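Putative platelet activating factor (Streptococcus pneumoniae, PDB 2HSJ) is of unconfirmed function but is probably a GDSL-like lipase or acylhydrolase of the SGNH clan, hydrolysing ester bonds, perhaps in substrates resembling platelet-activating factor. Local coordinates at residues D[41-47]-D[62-68]; D[92-98]-D[131-135]; D[134-140]-D[185-189]; D[141-145]-D[191-195]. One frame throughout, in Å; residues are numbered along the deposited sequence. Where two conformers were deposited one is given.

Contact 1: D[41-47]-D[62-68]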
loop_
_atom_site.group_PDB
_atom_site.type_symbol
_atom_site.label_atom_id
_atom_site.label_comp_id
_atom_site.label_asym_id
_atom_site.label_seq_id
_atom_site.Cartn_x
_atom_site.Cartn_y
_atom_site.Cartn_z
ATOM N N GLY D 41 -11.013 -6.935 -18.716
ATOM C CA GLY D 41 -11.839 -6.790 -19.919
ATOM C C GLY D 41 -11.061 -6.480 -21.159
ATOM O O GLY D 41 -9.917 -6.918 -21.292
ATOM N N ASP D 42 -11.681 -5.714 -22.051
ATOM C CA ASP D 42 -11.145 -5.542 -23.410
ATOM C C ASP D 42 -10.386 -4.225 -23.575
ATOM O O ASP D 42 -9.786 -3.734 -22.609
ATOM C CB ASP D 42 -12.306 -5.685 -24.426
ATOM C CG ASP D 42 -13.453 -4.692 -24.178
ATOM O OD1 ASP D 42 -13.219 -3.643 -23.515
ATOM O OD2 ASP D 42 -14.601 -4.943 -24.661
ATOM N N SER D 43 -10.371 -3.644 -24.770
ATOM C CA SER D 43 -9.573 -2.426 -25.006
ATOM C C SER D 43 -9.974 -1.284 -24.076
ATOM O O SER D 43 -9.147 -0.497 -23.674
ATOM C CB SER D 43 -9.762 -1.930 -26.449
ATOM O OG SER D 43 -9.570 -2.977 -27.364
ATOM N N ILE D 44 -11.270 -1.124 -23.839
ATOM C CA ILE D 44 -11.735 -0.018 -23.011
ATOM C C ILE D 44 -11.099 -0.097 -21.621
ATOM O O ILE D 44 -10.783 0.919 -21.017
ATOM C CB ILE D 44 -13.278 0.009 -22.917
ATOM C CG1 ILE D 44 -13.906 -0.038 -24.305
ATOM C CG2 ILE D 44 -13.772 1.204 -22.076
ATOM C CD1 ILE D 44 -13.605 1.112 -25.115
ATOM N N VAL D 45 -10.934 -1.311 -21.103
ATOM C CA VAL D 45 -10.198 -1.499 -19.842
ATOM C C VAL D 45 -8.701 -1.252 -20.022
ATOM O O VAL D 45 -8.109 -0.507 -19.240
ATOM C CB VAL D 45 -10.441 -2.915 -19.271
ATOM C CG1 VAL D 45 -9.682 -3.076 -17.947
ATOM C CG2 VAL D 45 -11.962 -3.147 -19.089
ATOM N N GLU D 46 -8.077 -1.892 -21.017
ATOM C CA GLU D 46 -6.626 -1.725 -21.169
ATOM C C GLU D 46 -6.197 -0.260 -21.216
ATOM O O GLU D 46 -5.160 0.143 -20.627
ATOM C CB GLU D 46 -6.079 -2.436 -22.427
ATOM C CG GLU D 46 -4.565 -2.417 -22.394
ATOM C CD GLU D 46 -3.878 -2.913 -23.635
ATOM O OE1 GLU D 46 -4.451 -3.724 -24.414
ATOM O OE2 GLU D 46 -2.709 -2.468 -23.840
ATOM N N TYR D 47 -7.005 0.543 -21.910
ATOM C CA TYR D 47 -6.652 1.949 -22.152
ATOM C C TYR D 47 -7.199 2.911 -21.099
ATOM O O TYR D 47 -6.987 4.154 -21.186
ATOM C CB TYR D 47 -7.135 2.420 -23.537
ATOM C CG TYR D 47 -6.778 1.531 -24.706
ATOM C CD1 TYR D 47 -5.598 0.785 -24.720
ATOM C CD2 TYR D 47 -7.612 1.492 -25.832
ATOM C CE1 TYR D 47 -5.266 -0.037 -25.854
ATOM C CE2 TYR D 47 -7.298 0.698 -26.926
ATOM C CZ TYR D 47 -6.136 -0.059 -26.923
ATOM O OH TYR D 47 -5.870 -0.841 -28.039
ATOM N N ASN D 62 -4.949 -2.870 -13.477
ATOM C CA ASN D 62 -5.447 -3.072 -14.829
ATOM C C ASN D 62 -5.068 -4.460 -15.308
ATOM O O ASN D 62 -3.879 -4.806 -15.405
ATOM C CB ASN D 62 -4.808 -2.039 -15.749
ATOM C CG ASN D 62 -5.608 -1.842 -17.011
ATOM O OD1 ASN D 62 -5.998 -2.805 -17.656
ATOM N ND2 ASN D 62 -5.894 -0.578 -17.358
ATOM N N ARG D 63 -6.087 -5.241 -15.654
ATOM C CA ARG D 63 -5.844 -6.501 -16.342
ATOM C C ARG D 63 -6.714 -6.551 -17.613
ATOM O O ARG D 63 -7.275 -7.586 -17.955
ATOM C CB ARG D 63 -6.117 -7.705 -15.403
ATOM C CG ARG D 63 -4.991 -7.947 -14.354
ATOM C CD ARG D 63 -3.732 -8.425 -15.055
ATOM N NE ARG D 63 -2.603 -8.753 -14.174
ATOM C CZ ARG D 63 -1.717 -7.839 -13.757
ATOM N NH1 ARG D 63 -1.848 -6.548 -14.097
ATOM N NH2 ARG D 63 -0.686 -8.215 -12.972
ATOM N N GLY D 64 -6.743 -5.439 -18.343
ATOM C CA GLY D 64 -7.455 -5.420 -19.633
ATOM C C GLY D 64 -6.528 -5.747 -20.796
ATOM O O GLY D 64 -5.301 -5.563 -20.715
ATOM N N ILE D 65 -7.117 -6.226 -21.889
ATOM C CA ILE D 65 -6.361 -6.539 -23.102
ATOM C C ILE D 65 -7.159 -6.142 -24.335
ATOM O O ILE D 65 -8.323 -6.557 -24.508
ATOM C CB ILE D 65 -5.996 -8.042 -23.203
ATOM C CG1 ILE D 65 -5.202 -8.474 -21.974
ATOM C CG2 ILE D 65 -5.238 -8.330 -24.518
ATOM C CD1 ILE D 65 -4.566 -9.854 -22.035
ATOM N N ARG D 66 -6.529 -5.356 -25.204
ATOM C CA ARG D 66 -7.176 -4.921 -26.439
ATOM C C ARG D 66 -7.708 -6.101 -27.235
ATOM O O ARG D 66 -7.119 -7.183 -27.261
ATOM C CB ARG D 66 -6.186 -4.144 -27.299
ATOM C CG ARG D 66 -5.050 -5.066 -27.853
ATOM C CD ARG D 66 -3.839 -4.340 -28.285
ATOM N NE ARG D 66 -3.113 -3.791 -27.152
ATOM C CZ ARG D 66 -1.928 -3.224 -27.279
ATOM N NH1 ARG D 66 -1.349 -3.187 -28.481
ATOM N NH2 ARG D 66 -1.321 -2.712 -26.227
ATOM N N GLY D 67 -8.863 -5.880 -27.850
ATOM C CA GLY D 67 -9.464 -6.855 -28.730
ATOM C C GLY D 67 -10.061 -8.074 -28.037
ATOM O O GLY D 67 -10.476 -9.028 -28.719
ATOM N N TYR D 68 -10.146 -8.063 -26.700
ATOM C CA TYR D 68 -10.536 -9.298 -25.995
ATOM C C TYR D 68 -12.019 -9.575 -26.192
ATOM O O TYR D 68 -12.814 -8.660 -26.375
ATOM C CB TYR D 68 -10.294 -9.157 -24.505
ATOM C CG TYR D 68 -9.387 -10.203 -23.878
ATOM C CD1 TYR D 68 -8.338 -10.803 -24.597
ATOM C CD2 TYR D 68 -9.535 -10.533 -22.516
ATOM C CE1 TYR D 68 -7.470 -11.725 -23.956
ATOM C CE2 TYR D 68 -8.680 -11.420 -21.891
ATOM C CZ TYR D 68 -7.664 -11.992 -22.598
ATOM O OH TYR D 68 -6.832 -12.870 -21.975
HETATM O O HOH W 1 -15.201 -7.283 -25.802
#

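Contact 2: D[92-98]-D[131-135]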
loop_
_atom_site.group_PDB
_atom_site.type_symbol
_atom_site.label_atom_id
_atom_site.label_comp_id
_atom_site.label_asym_id
_atom_site.label_seq_id
_atom_site.Cartn_x
_atom_site.Cartn_y
_atom_site.Cartn_z
ATOM N N LEU D 92 -15.627 -5.663 -17.874
ATOM C CA LEU D 92 -16.205 -4.955 -19.010
ATOM C C LEU D 92 -15.760 -5.707 -20.250
ATOM O O LEU D 92 -14.599 -5.622 -20.688
ATOM C CB LEU D 92 -15.754 -3.475 -19.107
ATOM C CG LEU D 92 -16.312 -2.727 -20.327
ATOM C CD1 LEU D 92 -17.871 -2.787 -20.400
ATOM C CD2 LEU D 92 -15.832 -1.300 -20.253
ATOM N N ILE D 93 -16.692 -6.441 -20.841
ATOM C CA ILE D 93 -16.357 -7.264 -21.987
ATOM C C ILE D 93 -17.617 -7.605 -22.737
ATOM O O ILE D 93 -18.707 -7.629 -22.148
ATOM C CB ILE D 93 -15.572 -8.548 -21.540
ATOM C CG1 ILE D 93 -14.849 -9.193 -22.744
ATOM C CG2 ILE D 93 -16.484 -9.506 -20.744
ATOM C CD1 ILE D 93 -13.732 -10.093 -22.342
ATOM N N GLY D 94 -17.452 -7.839 -24.045
ATOM C CA GLY D 94 -18.549 -8.281 -24.883
ATOM C C GLY D 94 -18.678 -7.480 -26.153
ATOM O O GLY D 94 -19.212 -8.013 -27.126
ATOM N N THR D 95 -18.203 -6.228 -26.186
ATOM C CA THR D 95 -18.385 -5.425 -27.411
ATOM C C THR D 95 -17.709 -6.085 -28.604
ATOM O O THR D 95 -18.175 -5.938 -29.728
ATOM C CB THR D 95 -17.990 -3.934 -27.255
ATOM O OG1 THR D 95 -18.596 -3.162 -28.316
ATOM C CG2 THR D 95 -16.471 -3.729 -27.257
ATOM N N ASN D 96 -16.625 -6.815 -28.345
ATOM C CA ASN D 96 -15.903 -7.469 -29.427
ATOM C C ASN D 96 -16.543 -8.785 -29.812
ATOM O O ASN D 96 -16.459 -9.191 -30.983
ATOM C CB ASN D 96 -14.417 -7.591 -29.112
ATOM C CG ASN D 96 -13.769 -6.231 -28.952
ATOM O OD1 ASN D 96 -14.147 -5.271 -29.623
ATOM N ND2 ASN D 96 -12.843 -6.118 -28.009
ATOM N N ASP D 97 -17.247 -9.413 -28.873
ATOM C CA ASP D 97 -18.086 -10.564 -29.223
ATOM C C ASP D 97 -19.181 -10.100 -30.190
ATOM O O ASP D 97 -19.419 -10.732 -31.209
ATOM C CB ASP D 97 -18.726 -11.159 -27.965
ATOM C CG ASP D 97 -17.718 -11.787 -27.028
ATOM O OD1 ASP D 97 -17.715 -13.047 -26.920
ATOM O OD2 ASP D 97 -16.948 -11.023 -26.389
ATOM N N ILE D 98 -19.833 -8.979 -29.880
ATOM C CA ILE D 98 -20.829 -8.412 -30.794
ATOM C C ILE D 98 -20.196 -8.073 -32.159
ATOM O O ILE D 98 -20.753 -8.392 -33.206
ATOM C CB ILE D 98 -21.527 -7.173 -30.184
ATOM C CG1 ILE D 98 -22.377 -7.595 -28.979
ATOM C CG2 ILE D 98 -22.375 -6.450 -31.295
ATOM C CD1 ILE D 98 -22.988 -6.421 -28.236
ATOM N N SER D 131 -22.490 -3.097 -17.831
ATOM C CA SER D 131 -23.153 -3.065 -19.122
ATOM C C SER D 131 -22.113 -2.818 -20.220
ATOM O O SER D 131 -21.232 -1.972 -20.058
ATOM C CB SER D 131 -24.171 -1.927 -19.115
ATOM O OG SER D 131 -23.516 -0.699 -18.900
ATOM N N ILE D 132 -22.237 -3.512 -21.351
ATOM C CA ILE D 132 -21.493 -3.126 -22.549
ATOM C C ILE D 132 -21.842 -1.675 -22.900
ATOM O O ILE D 132 -22.999 -1.261 -22.855
ATOM C CB ILE D 132 -21.841 -4.073 -23.717
ATOM C CG1 ILE D 132 -21.491 -5.522 -23.346
ATOM C CG2 ILE D 132 -21.200 -3.600 -25.026
ATOM C CD1 ILE D 132 -22.071 -6.583 -24.302
ATOM N N LEU D 133 -20.827 -0.891 -23.262
ATOM C CA LEU D 133 -21.052 0.532 -23.479
ATOM C C LEU D 133 -21.709 0.799 -24.838
ATOM O O LEU D 133 -21.586 -0.017 -25.757
ATOM C CB LEU D 133 -19.733 1.300 -23.377
ATOM C CG LEU D 133 -18.843 0.998 -22.175
ATOM C CD1 LEU D 133 -17.660 1.966 -22.144
ATOM C CD2 LEU D 133 -19.633 1.113 -20.916
ATOM N N PRO D 134 -22.385 1.957 -24.994
ATOM C CA PRO D 134 -22.977 2.320 -26.300
ATOM C C PRO D 134 -21.890 2.673 -27.317
ATOM O O PRO D 134 -20.738 2.970 -26.945
ATOM C CB PRO D 134 -23.821 3.566 -25.997
ATOM C CG PRO D 134 -23.161 4.150 -24.751
ATOM C CD PRO D 134 -22.569 3.006 -23.970
ATOM N N VAL D 135 -22.277 2.634 -28.584
ATOM C CA VAL D 135 -21.469 3.121 -29.673
ATOM C C VAL D 135 -22.138 4.353 -30.264
ATOM O O VAL D 135 -23.314 4.641 -29.992
ATOM C CB VAL D 135 -21.280 2.039 -30.755
ATOM C CG1 VAL D 135 -20.478 0.894 -30.182
ATOM C CG2 VAL D 135 -22.640 1.563 -31.325
HETATM O O HOH W 2 -19.163 -1.003 -26.734
#

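Contact 3: D[134-140]-D[185-189]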
loop_
_atom_site.group_PDB
_atom_site.type_symbol
_atom_site.label_atom_id
_atom_site.label_comp_id
_atom_site.label_asym_id
_atom_site.label_seq_id
_atom_site.Cartn_x
_atom_site.Cartn_y
_atom_site.Cartn_z
ATOM N N PRO D 134 -22.385 1.957 -24.994
ATOM C CA PRO D 134 -22.977 2.320 -26.300
ATOM C C PRO D 134 -21.890 2.673 -27.317
ATOM O O PRO D 134 -20.738 2.970 -26.945
ATOM C CB PRO D 134 -23.821 3.566 -25.997
ATOM C CG PRO D 134 -23.161 4.150 -24.751
ATOM C CD PRO D 134 -22.569 3.006 -23.970
ATOM N N VAL D 135 -22.277 2.634 -28.584
ATOM C CA VAL D 135 -21.469 3.121 -29.673
ATOM C C VAL D 135 -22.138 4.353 -30.264
ATOM O O VAL D 135 -23.314 4.641 -29.992
ATOM C CB VAL D 135 -21.280 2.039 -30.755
ATOM C CG1 VAL D 135 -20.478 0.894 -30.182
ATOM C CG2 VAL D 135 -22.640 1.563 -31.325
ATOM N N ASN D 136 -21.386 5.072 -31.091
ATOM C CA ASN D 136 -21.943 6.190 -31.837
ATOM C C ASN D 136 -22.161 5.730 -33.261
ATOM O O ASN D 136 -21.231 5.261 -33.921
ATOM C CB ASN D 136 -21.044 7.423 -31.739
ATOM C CG ASN D 136 -21.709 8.667 -32.314
ATOM O OD1 ASN D 136 -21.975 8.729 -33.502
ATOM N ND2 ASN D 136 -22.003 9.652 -31.458
ATOM N N GLU D 137 -23.410 5.865 -33.719
ATOM C CA GLU D 137 -23.822 5.299 -35.001
ATOM C C GLU D 137 -23.680 6.287 -36.173
ATOM O O GLU D 137 -24.091 5.976 -37.293
ATOM C CB GLU D 137 -25.248 4.708 -34.902
ATOM C CG GLU D 137 -25.317 3.422 -34.047
ATOM C CD GLU D 137 -26.739 2.870 -33.869
ATOM O OE1 GLU D 137 -27.689 3.488 -34.395
ATOM O OE2 GLU D 137 -26.907 1.802 -33.226
ATOM N N ARG D 138 -23.081 7.458 -35.934
ATOM C CA ARG D 138 -22.867 8.446 -37.015
ATOM C C ARG D 138 -22.015 7.817 -38.108
ATOM O O ARG D 138 -21.128 7.012 -37.825
ATOM C CB ARG D 138 -22.196 9.726 -36.500
ATOM C CG ARG D 138 -23.128 10.679 -35.730
ATOM C CD ARG D 138 -22.351 11.840 -35.073
ATOM N NE ARG D 138 -21.635 12.684 -36.037
ATOM C CZ ARG D 138 -22.171 13.701 -36.713
ATOM N NH1 ARG D 138 -23.451 14.025 -36.553
ATOM N NH2 ARG D 138 -21.418 14.391 -37.564
ATOM N N GLU D 139 -22.289 8.184 -39.361
ATOM C CA GLU D 139 -21.571 7.613 -40.498
ATOM C C GLU D 139 -20.031 7.701 -40.387
ATOM O O GLU D 139 -19.314 6.770 -40.773
ATOM C CB GLU D 139 -22.049 8.259 -41.809
ATOM C CG GLU D 139 -21.593 7.508 -43.055
ATOM C CD GLU D 139 -21.736 8.307 -44.356
ATOM O OE1 GLU D 139 -22.519 9.296 -44.413
ATOM O OE2 GLU D 139 -21.062 7.928 -45.343
ATOM N N GLU D 140 -19.533 8.809 -39.837
ATOM C CA GLU D 140 -18.087 9.040 -39.728
ATOM C C GLU D 140 -17.341 8.018 -38.865
ATOM O O GLU D 140 -16.119 7.926 -38.941
ATOM C CB GLU D 140 -17.808 10.447 -39.199
ATOM C CG GLU D 140 -18.330 10.710 -37.789
ATOM C CD GLU D 140 -17.931 12.077 -37.261
ATOM O OE1 GLU D 140 -16.750 12.456 -37.423
ATOM O OE2 GLU D 140 -18.802 12.763 -36.686
ATOM N N GLN D 185 -27.160 7.413 -28.433
ATOM C CA GLN D 185 -25.827 7.124 -28.971
ATOM C C GLN D 185 -24.741 7.473 -27.950
ATOM O O GLN D 185 -24.897 8.397 -27.154
ATOM C CB GLN D 185 -25.559 7.958 -30.234
ATOM C CG GLN D 185 -26.627 7.883 -31.324
ATOM C CD GLN D 185 -26.725 6.501 -31.954
ATOM O OE1 GLN D 185 -25.712 5.829 -32.164
ATOM N NE2 GLN D 185 -27.953 6.071 -32.262
ATOM N N LEU D 186 -23.609 6.777 -28.003
ATOM C CA LEU D 186 -22.451 7.219 -27.244
ATOM C C LEU D 186 -22.176 8.692 -27.593
ATOM O O LEU D 186 -21.991 9.020 -28.765
ATOM C CB LEU D 186 -21.233 6.383 -27.623
ATOM C CG LEU D 186 -19.885 6.722 -27.001
ATOM C CD1 LEU D 186 -19.948 6.585 -25.502
ATOM C CD2 LEU D 186 -18.869 5.753 -27.576
ATOM N N LYS D 187 -22.146 9.566 -26.578
ATOM C CA LYS D 187 -21.989 11.016 -26.816
ATOM C C LYS D 187 -20.758 11.306 -27.650
ATOM O O LYS D 187 -19.681 10.732 -27.397
ATOM C CB LYS D 187 -21.904 11.816 -25.498
ATOM C CG LYS D 187 -23.172 11.821 -24.663
ATOM C CD LYS D 187 -23.078 12.646 -23.367
ATOM C CE LYS D 187 -22.421 14.005 -23.583
ATOM N NZ LYS D 187 -22.561 14.940 -22.385
ATOM N N LYS D 188 -20.896 12.214 -28.615
ATOM C CA LYS D 188 -19.754 12.560 -29.445
ATOM C C LYS D 188 -18.538 12.954 -28.589
ATOM O O LYS D 188 -17.412 12.505 -28.848
ATOM C CB LYS D 188 -20.118 13.660 -30.463
ATOM C CG LYS D 188 -19.059 13.833 -31.548
ATOM C CD LYS D 188 -19.671 14.172 -32.897
ATOM C CE LYS D 188 -18.613 14.620 -33.870
ATOM N NZ LYS D 188 -18.228 16.037 -33.580
ATOM N N GLU D 189 -18.754 13.758 -27.543
ATOM C CA GLU D 189 -17.626 14.191 -26.725
ATOM C C GLU D 189 -16.956 13.059 -25.963
ATOM O O GLU D 189 -15.832 13.222 -25.529
ATOM C CB GLU D 189 -17.987 15.301 -25.744
ATOM C CG GLU D 189 -18.933 14.922 -24.677
ATOM C CD GLU D 189 -18.842 15.836 -23.447
ATOM O OE1 GLU D 189 -17.710 16.135 -22.969
ATOM O OE2 GLU D 189 -19.916 16.262 -22.969
#

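Contact 4: D[141-145]-D[191-195]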
loop_
_atom_site.group_PDB
_atom_site.type_symbol
_atom_site.label_atom_id
_atom_site.label_comp_id
_atom_site.label_asym_id
_atom_site.label_seq_id
_atom_site.Cartn_x
_atom_site.Cartn_y
_atom_site.Cartn_z
ATOM N N TYR D 141 -18.071 7.266 -38.038
ATOM C CA TYR D 141 -17.458 6.311 -37.116
ATOM C C TYR D 141 -17.638 4.852 -37.519
ATOM O O TYR D 141 -17.292 3.953 -36.750
ATOM C CB TYR D 141 -18.058 6.477 -35.718
ATOM C CG TYR D 141 -17.857 7.822 -35.076
ATOM C CD1 TYR D 141 -16.594 8.386 -34.977
ATOM C CD2 TYR D 141 -18.931 8.500 -34.517
ATOM C CE1 TYR D 141 -16.415 9.625 -34.351
ATOM C CE2 TYR D 141 -18.765 9.725 -33.899
ATOM C CZ TYR D 141 -17.508 10.281 -33.820
ATOM O OH TYR D 141 -17.349 11.500 -33.194
ATOM N N GLN D 142 -18.182 4.623 -38.712
ATOM C CA GLN D 142 -18.505 3.261 -39.154
ATOM C C GLN D 142 -17.321 2.266 -39.170
ATOM O O GLN D 142 -17.533 1.074 -38.945
ATOM C CB GLN D 142 -19.254 3.281 -40.494
ATOM C CG GLN D 142 -20.668 3.846 -40.385
ATOM C CD GLN D 142 -21.383 4.008 -41.730
ATOM O OE1 GLN D 142 -20.753 4.148 -42.786
ATOM N NE2 GLN D 142 -22.717 3.994 -41.689
ATOM N N GLN D 143 -16.101 2.771 -39.375
ATOM C CA GLN D 143 -14.866 1.957 -39.434
ATOM C C GLN D 143 -14.480 1.232 -38.138
ATOM O O GLN D 143 -13.919 0.127 -38.177
ATOM C CB GLN D 143 -13.678 2.820 -39.873
ATOM C CG GLN D 143 -13.797 3.394 -41.269
ATOM C CD GLN D 143 -12.572 4.181 -41.673
ATOM O OE1 GLN D 143 -12.224 5.187 -41.052
ATOM N NE2 GLN D 143 -11.911 3.728 -42.730
ATOM N N ALA D 144 -14.731 1.874 -36.999
ATOM C CA ALA D 144 -14.490 1.255 -35.701
ATOM C C ALA D 144 -15.748 0.558 -35.203
ATOM O O ALA D 144 -15.670 -0.531 -34.647
ATOM C CB ALA D 144 -14.004 2.278 -34.692
ATOM N N VAL D 145 -16.906 1.183 -35.415
ATOM C CA VAL D 145 -18.163 0.657 -34.878
ATOM C C VAL D 145 -18.580 -0.648 -35.576
ATOM O O VAL D 145 -19.029 -1.599 -34.919
ATOM C CB VAL D 145 -19.265 1.732 -34.906
ATOM C CG1 VAL D 145 -20.626 1.161 -34.566
ATOM C CG2 VAL D 145 -18.904 2.845 -33.940
ATOM N N THR D 191 -16.292 10.007 -27.112
ATOM C CA THR D 191 -15.674 9.015 -28.001
ATOM C C THR D 191 -14.534 9.573 -28.865
ATOM O O THR D 191 -14.544 10.756 -29.216
ATOM C CB THR D 191 -16.729 8.285 -28.866
ATOM O OG1 THR D 191 -16.139 7.140 -29.488
ATOM C CG2 THR D 191 -17.293 9.191 -29.944
ATOM N N THR D 192 -13.558 8.718 -29.169
ATOM C CA THR D 192 -12.530 9.061 -30.154
ATOM C C THR D 192 -12.938 8.615 -31.551
ATOM O O THR D 192 -12.843 9.397 -32.488
ATOM C CB THR D 192 -11.170 8.435 -29.804
ATOM O OG1 THR D 192 -11.348 7.038 -29.598
ATOM C CG2 THR D 192 -10.619 9.055 -28.534
ATOM N N ASP D 193 -13.435 7.378 -31.668
ATOM C CA ASP D 193 -13.710 6.771 -32.972
ATOM C C ASP D 193 -15.089 6.109 -33.090
ATOM O O ASP D 193 -15.353 5.377 -34.056
ATOM C CB ASP D 193 -12.638 5.735 -33.291
ATOM C CG ASP D 193 -12.614 4.594 -32.299
ATOM O OD1 ASP D 193 -13.531 4.515 -31.445
ATOM O OD2 ASP D 193 -11.677 3.774 -32.365
ATOM N N GLY D 194 -15.968 6.395 -32.137
ATOM C CA GLY D 194 -17.326 5.838 -32.150
ATOM C C GLY D 194 -17.502 4.625 -31.255
ATOM O O GLY D 194 -18.639 4.278 -30.903
ATOM N N LEU D 195 -16.374 4.002 -30.900
ATOM C CA LEU D 195 -16.327 2.800 -30.057
ATOM C C LEU D 195 -15.485 3.032 -28.786
ATOM O O LEU D 195 -15.940 2.782 -27.676
ATOM C CB LEU D 195 -15.761 1.638 -30.882
ATOM C CG LEU D 195 -15.437 0.336 -30.159
ATOM C CD1 LEU D 195 -16.689 -0.305 -29.596
ATOM C CD2 LEU D 195 -14.739 -0.583 -31.146
HETATM O O HOH W 3 -15.494 12.356 -31.374
HETATM O O HOH W 4 -14.121 5.080 -36.560
#

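Contact 1: D[41-47]-D[62-68]
Asn62 opens the contact with its amide: ND2 donates to Val45 O (2.9 Å), tilted a little from the amide plane. CG lies anti to the backbone N (chi1 -159°), which carries the amide across to helix 43-46 and lets OD1 close an Asx turn on Gly64 N (2.8 Å). Arg63 turns its side chain away, and its guanidinium forms a salt bridge with Glu52 of the second subunit. Gly64 passes close to the helix, its CA 3.6 Å from Val45 CG1. Ile65 N then donates to Gly41 O (2.9 Å), tying the end of strand 37-41 to the chain leaving strand 60-64. Gly41-Asp42-Ser43 is the GDS signature of the SGNH hydrolases, in which the serine is the usual nucleophile. Arg66 grips Glu46 in a side-on, two-nitrogen salt bridge: NE reaches OE1 (3.0 Å) and NH2 takes the syn lone pair of OE2 (2.8 Å), with the carboxylate and guanidinium planes only 21° apart; its backbone N adds a third bond, to OE1. Gly67 N donates to Ser43 OG (3.0 Å), holding the hydroxyl beside the type II turn. Tyr68 ends the segment, its O joined through a water to Asp42 OD2.

Contact 2: D[92-98]-D[131-135]
Ile132 lays its side chain along the chain from Ile93 to Ile98. CB is the fork. From it CG2, anti to the backbone N, meets Thr95 CB at 3.9 Å, so one branch rests on the first residue of helix 95-99. CG1 takes the other direction and approaches Ile93 O to 3.7 Å, a contact of methylene with carbonyl. Beyond CG1 the chain stays extended (chi2 167°), and this carries the tip, CD1, over the backbone of Gly94, 4.0 Å from its CA. The same CD1 touches CD1 of Ile98 (4.0 Å), where the two isoleucines meet at a slant one turn into the helix. Gly94-Thr95-Asn96-Asp97 reads GTND, the signature block of SGNH hydrolases whose asparagine commonly helps to form the oxyanion hole; Asn96 ND2 here donates to Tyr68 O. The loop 131-135, leaving strand 126-130, packs on Gly94 and Thr95 of that block. Earlier in the segment, Leu92 sends CD1 to Ser131 O (3.5 Å) and CD2 to Leu133 CD1 (4.2 Å), the two leucines crossing near a right angle. No direct hydrogen bond spans the segments; instead a water lies 2.7 Å from Thr95 OG1 and donates to Leu133 O (2.8 Å).

Contact 3: D[134-140]-D[185-189]
Leu186 is held between Pro134 and Asn136 by its backbone and its side chain alike. Its N donates to Val135 O (2.9 Å), coming in from well above the carbonyl plane, while its O receives Asn136 ND2 (2.8 Å) almost end-on and lies close to the plane of the Asn136 amide. Its isobutyl group folds over Pro134, with CD2 3.4 Å from Pro134 O and CD1 4.1 Å from Pro134 CG. Gln185 holds Glu137: its OE1 accepts from Glu137 N (2.8 Å), again from above the carbonyl plane, and its NE2 makes a weak bond to Glu137 OE1. The bend at chi2 (-66°) curls the amide back over Glu137, where Gln185 OE1 also lies against Glu137 CB.

A second shell fixes these groups. Asn136 OD1 accepts from Arg138 N (3.0 Å), which pins the rotation of the amide. Glu137 OE2 is bound by Asn150 N at the start of helix 150-164. Farther out, Arg138 forms a side-on salt bridge through NE (2.9 Å) and NH2, both on Glu140 OE2, and the aliphatic part of Lys188 lies beside this pair. Asn136 thus closes an Asx turn within its own loop with OD1, while ND2 ties that loop to the one after helix 176-179, which leads to the DGLH block, in SGNH hydrolases the probable source of the catalytic aspartate and histidine.

Contact 4: D[141-145]-D[191-195]
Tyr141, at the N-cap of helix 142-145, sets its backbone beside Gly194, the CA atoms 5.0 Å apart, and one turn later Val145 comes alongside Leu195. Gly194 lies over one face of the Tyr141 ring: its CA sits 4.0 Å from the ring centroid, 27° off the normal, a CH-pi contact, and its N lies over the same ring toward the rim. With chi1 -61° the ring stands anti to the carbonyl carbon and points at the loop, bringing CD1 to 3.3 Å from Asp193 C. At its far end OH nears Thr191 CG2 and is 2.7 Å from a water that donates to Thr191 O. Ala144 CB touches Asp193 at two points, its O (3.4 Å) and CG (3.6 Å). Val145 CG2 rests 3.4 Å from Gly194 O. Two side chains of the loop bond within it: Thr191 OG1 accepts from Gly194 N in an ST motif, and Asp193 OD1 takes Leu195 N in an Asx turn (2.9 Å) and also His196 N. With no direct hydrogen bond across it, the contact rests on CH-pi and van der Waals packing plus a water bridge, beside a loop carrying DGLH, the block that probably supplies the catalytic aspartate and histidine.

Overall arrangement
Three SGNH blocks meet here: GDS in contact 1, GTND in contact 2 and DGL, leading into His196, at the end of contact 4. Contacts 1 and 2, centres 11 Å apart, are joined by probable hydrogen bonds from Asn96 ND2 to Tyr68 O (3.0 Å) and from Asp42 N to Leu92 O (3.2 Å). Contact 3 shares Pro134 and Val135 with contact 2 and lies about 7 Å, centre to centre, from contact 4, to which Asn136 N probably bonds at Gly194 O (2.9 Å). Contact 4 returns to contact 1 through Leu195 O on Ile44 CD1 and through His196, the residue after Leu195, which touches Ser43 at the probable active site. The magnesium site, formed by Ala164, Tyr167 and Val170, uses residues of none of them.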